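Local coordinates for allantoin racemase (Pseudomonas fluorescens, PDB 5LG5), which interconverts the two enantiomers of allantoin and probably also racemises 5-monosubstituted hydantoins, at residues P37-E42 with A53-M58. Sequence-based numbering, arbitrary orientation.
Sequences PYFGAE and AAIAVM
Pro37 and Phe39 straddle the methyl of Ala56 where the link leaving strand 31-35 passes over helix 47-63, in the first of two four-stranded parallel alpha/beta units of the Asp/Glu/hydantoin racemase fold. The Pro37 ring supplies one wall: its CB lies 3.8 Å from Ala56 CB, and CG rests beside Val57 CG2, the two side chains pointing the same way. At Tyr38 the backbone does the work: a water accepts from Tyr38 N (2.7 Å) and donates to Ala56 O, bridging the two segments, while the phenol packs farther along the helix on Asp59 and Arg60. Phe39 forms the other wall. With chi1 at 63°, Phe39 CG sits between the backbone N and carbonyl carbon, and the ring swings over the helix; Ala56 CB stands beneath one face, 3.9 Å from the centroid of the Phe39 ring and 16° off the normal, a CH-pi contact. Ile55 CG2 meets the same ring in plane at its edge, 4.0 Å from Phe39 CZ. Phe39 O comes within 3.2 Å of Ala56 CB. A leucine in place of Phe39 would probably lose this flat cover over Ala56 and leave Ile55 CG2 without its aromatic edge. Gly40 then runs close by the helix, its phi of 118° one that suits glycine. Gly40 and Ala41 pair antiparallel with a strand of the second subunit, whose Trp236 also packs on Phe39. Beyond them, Glu42 OE2 accepts a hydrogen bond from Lys232 N of that subunit.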
ATOM      1  N   PRO E  37     -16.741  -5.053 -32.726  1.00 18.29           N
ATOM      2  CA  PRO E  37     -16.153  -6.400 -32.824  1.00 16.47           C
ATOM      3  C   PRO E  37     -17.069  -7.365 -33.566  1.00 19.03           C
ATOM      4  O   PRO E  37     -18.276  -7.137 -33.566  1.00 18.57           O
ATOM      5  CB  PRO E  37     -16.036  -6.840 -31.356  1.00 15.89           C
ATOM      6  CG  PRO E  37     -15.969  -5.553 -30.579  1.00 18.19           C
ATOM      7  CD  PRO E  37     -16.877  -4.606 -31.330  1.00 16.27           C
ATOM      8  N   TYR E  38     -16.518  -8.422 -34.160  1.00 16.61           N
ATOM      9  CA  TYR E  38     -17.321  -9.361 -34.942  1.00 20.74           C
ATOM     10  C   TYR E  38     -18.111 -10.300 -34.038  1.00 23.18           C
ATOM     11  O   TYR E  38     -19.046 -10.967 -34.489  1.00 23.82           O
ATOM     12  CB  TYR E  38     -16.437 -10.195 -35.867  1.00 16.96           C
ATOM     13  CG  TYR E  38     -15.739  -9.413 -36.947  1.00 18.57           C
ATOM     14  CD1 TYR E  38     -14.439  -9.730 -37.313  1.00 22.01           C
ATOM     15  CD2 TYR E  38     -16.376  -8.371 -37.610  1.00 19.82           C
ATOM     16  CE1 TYR E  38     -13.785  -9.032 -38.300  1.00 23.32           C
ATOM     17  CE2 TYR E  38     -15.723  -7.656 -38.606  1.00 16.90           C
ATOM     18  CZ  TYR E  38     -14.430  -7.998 -38.944  1.00 20.91           C
ATOM     19  OH  TYR E  38     -13.757  -7.309 -39.924  1.00 26.10           O
ATOM     20  N   PHE E  39     -17.717 -10.376 -32.768  1.00 20.95           N
ATOM     21  CA  PHE E  39     -18.451 -11.184 -31.796  1.00 20.30           C
ATOM     22  C   PHE E  39     -18.363 -10.595 -30.390  1.00 20.88           C
ATOM     23  O   PHE E  39     -17.704  -9.565 -30.173  1.00 19.08           O
ATOM     24  CB  PHE E  39     -17.983 -12.638 -31.811  1.00 22.71           C
ATOM     25  CG  PHE E  39     -16.549 -12.818 -31.424  1.00 20.05           C
ATOM     26  CD1 PHE E  39     -15.539 -12.673 -32.364  1.00 19.23           C
ATOM     27  CD2 PHE E  39     -16.213 -13.145 -30.114  1.00 22.03           C
ATOM     28  CE1 PHE E  39     -14.209 -12.848 -32.009  1.00 19.46           C
ATOM     29  CE2 PHE E  39     -14.888 -13.327 -29.743  1.00 23.35           C
ATOM     30  CZ  PHE E  39     -13.882 -13.175 -30.692  1.00 19.23           C
ATOM     31  N   GLY E  40     -19.045 -11.240 -29.447  1.00 18.58           N
ATOM     32  CA  GLY E  40     -19.110 -10.764 -28.074  1.00 17.70           C
ATOM     33  C   GLY E  40     -20.520 -10.427 -27.623  1.00 20.49           C
ATOM     34  O   GLY E  40     -21.486 -10.664 -28.355  1.00 21.79           O
ATOM     35  N   ALA E  41     -20.647  -9.910 -26.400  1.00 16.50           N
ATOM     36  CA  ALA E  41     -21.949  -9.571 -25.834  1.00 18.82           C
ATOM     37  C   ALA E  41     -22.413  -8.187 -26.310  1.00 18.09           C
ATOM     38  O   ALA E  41     -21.591  -7.336 -26.660  1.00 14.08           O
ATOM     39  CB  ALA E  41     -21.902  -9.638 -24.309  1.00 22.75           C
ATOM     40  N   GLU E  42     -23.723  -7.952 -26.330  1.00 17.07           N
ATOM     41  CA  GLU E  42     -24.228  -6.654 -26.795  1.00 16.46           C
ATOM     42  C   GLU E  42     -23.922  -5.553 -25.783  1.00 14.24           C
ATOM     43  O   GLU E  42     -23.937  -4.367 -26.094  1.00 17.22           O
ATOM     44  CB  GLU E  42     -25.729  -6.731 -27.093  1.00 18.74           C
ATOM     45  CG  GLU E  42     -26.592  -7.093 -25.893  1.00 20.20           C
ATOM     46  CD  GLU E  42     -28.070  -7.125 -26.238  1.00 21.31           C
ATOM     47  OE1 GLU E  42     -28.482  -6.407 -27.170  1.00 25.77           O
ATOM     48  OE2 GLU E  42     -28.814  -7.886 -25.591  1.00 21.77           O
ATOM     49  N   ALA E  53     -14.947  -9.828 -24.519  1.00  9.56           N
ATOM     50  CA  ALA E  53     -14.695  -8.599 -25.252  1.00 11.06           C
ATOM     51  C   ALA E  53     -13.198  -8.404 -25.545  1.00 12.04           C
ATOM     52  O   ALA E  53     -12.831  -7.932 -26.623  1.00 10.45           O
ATOM     53  CB  ALA E  53     -15.262  -7.409 -24.484  1.00 12.04           C
ATOM     54  N   ALA E  54     -12.328  -8.794 -24.609  1.00 11.12           N
ATOM     55  CA  ALA E  54     -10.884  -8.632 -24.827  1.00 12.76           C
ATOM     56  C   ALA E  54     -10.433  -9.262 -26.135  1.00 10.85           C
ATOM     57  O   ALA E  54      -9.770  -8.624 -26.948  1.00 12.34           O
ATOM     58  CB  ALA E  54     -10.078  -9.240 -23.660  1.00 11.86           C
ATOM     59  N   ILE E  55     -10.810 -10.516 -26.329  1.00 10.98           N
ATOM     60  CA  ILE E  55     -10.421 -11.266 -27.520  1.00 13.58           C
ATOM     61  C   ILE E  55     -11.111 -10.735 -28.754  1.00 14.28           C
ATOM     62  O   ILE E  55     -10.514 -10.646 -29.824  1.00 15.85           O
ATOM     63  CB  ILE E  55     -10.765 -12.769 -27.376  1.00 16.73           C
ATOM     64  CG1 ILE E  55      -9.905 -13.382 -26.290  1.00 18.03           C
ATOM     65  CG2 ILE E  55     -10.471 -13.510 -28.670  1.00 25.87           C
ATOM     66  CD1 ILE E  55      -8.452 -13.051 -26.516  1.00 20.76           C
ATOM     67  N   ALA E  56     -12.389 -10.409 -28.597  1.00 15.15           N
ATOM     68  CA  ALA E  56     -13.178  -9.854 -29.691  1.00 12.97           C
ATOM     69  C   ALA E  56     -12.553  -8.580 -30.229  1.00 14.35           C
ATOM     70  O   ALA E  56     -12.441  -8.409 -31.441  1.00 13.83           O
ATOM     71  CB  ALA E  56     -14.601  -9.591 -29.227  1.00 12.23           C
ATOM     72  N   VAL E  57     -12.146  -7.690 -29.323  1.00 14.76           N
ATOM     73  CA  VAL E  57     -11.554  -6.413 -29.714  1.00 13.83           C
ATOM     74  C   VAL E  57     -10.224  -6.636 -30.423  1.00 14.22           C
ATOM     75  O   VAL E  57      -9.951  -6.047 -31.470  1.00 14.13           O
ATOM     76  CB  VAL E  57     -11.379  -5.470 -28.482  1.00 15.74           C
ATOM     77  CG1 VAL E  57     -10.456  -4.299 -28.810  1.00 13.06           C
ATOM     78  CG2 VAL E  57     -12.747  -4.966 -27.991  1.00 12.86           C
ATOM     79  N   MET E  58      -9.396  -7.498 -29.841  1.00 13.28           N
ATOM     80  CA  MET E  58      -8.117  -7.854 -30.448  1.00 12.79           C
ATOM     81  C   MET E  58      -8.313  -8.422 -31.852  1.00 13.47           C
ATOM     82  O   MET E  58      -7.645  -8.021 -32.808  1.00 14.93           O
ATOM     83  CB  MET E  58      -7.375  -8.861 -29.557  1.00 14.48           C
ATOM     84  CG  MET E  58      -6.698  -8.249 -28.338  1.00 13.81           C
ATOM     85  SD  MET E  58      -5.796  -9.487 -27.370  1.00 16.50           S
ATOM     86  CE  MET E  58      -6.905  -9.592 -25.978  1.00 14.56           C
TER
HETATM   87  O   HOH W   1     -14.168  -9.381 -33.392  1.00 12.20           O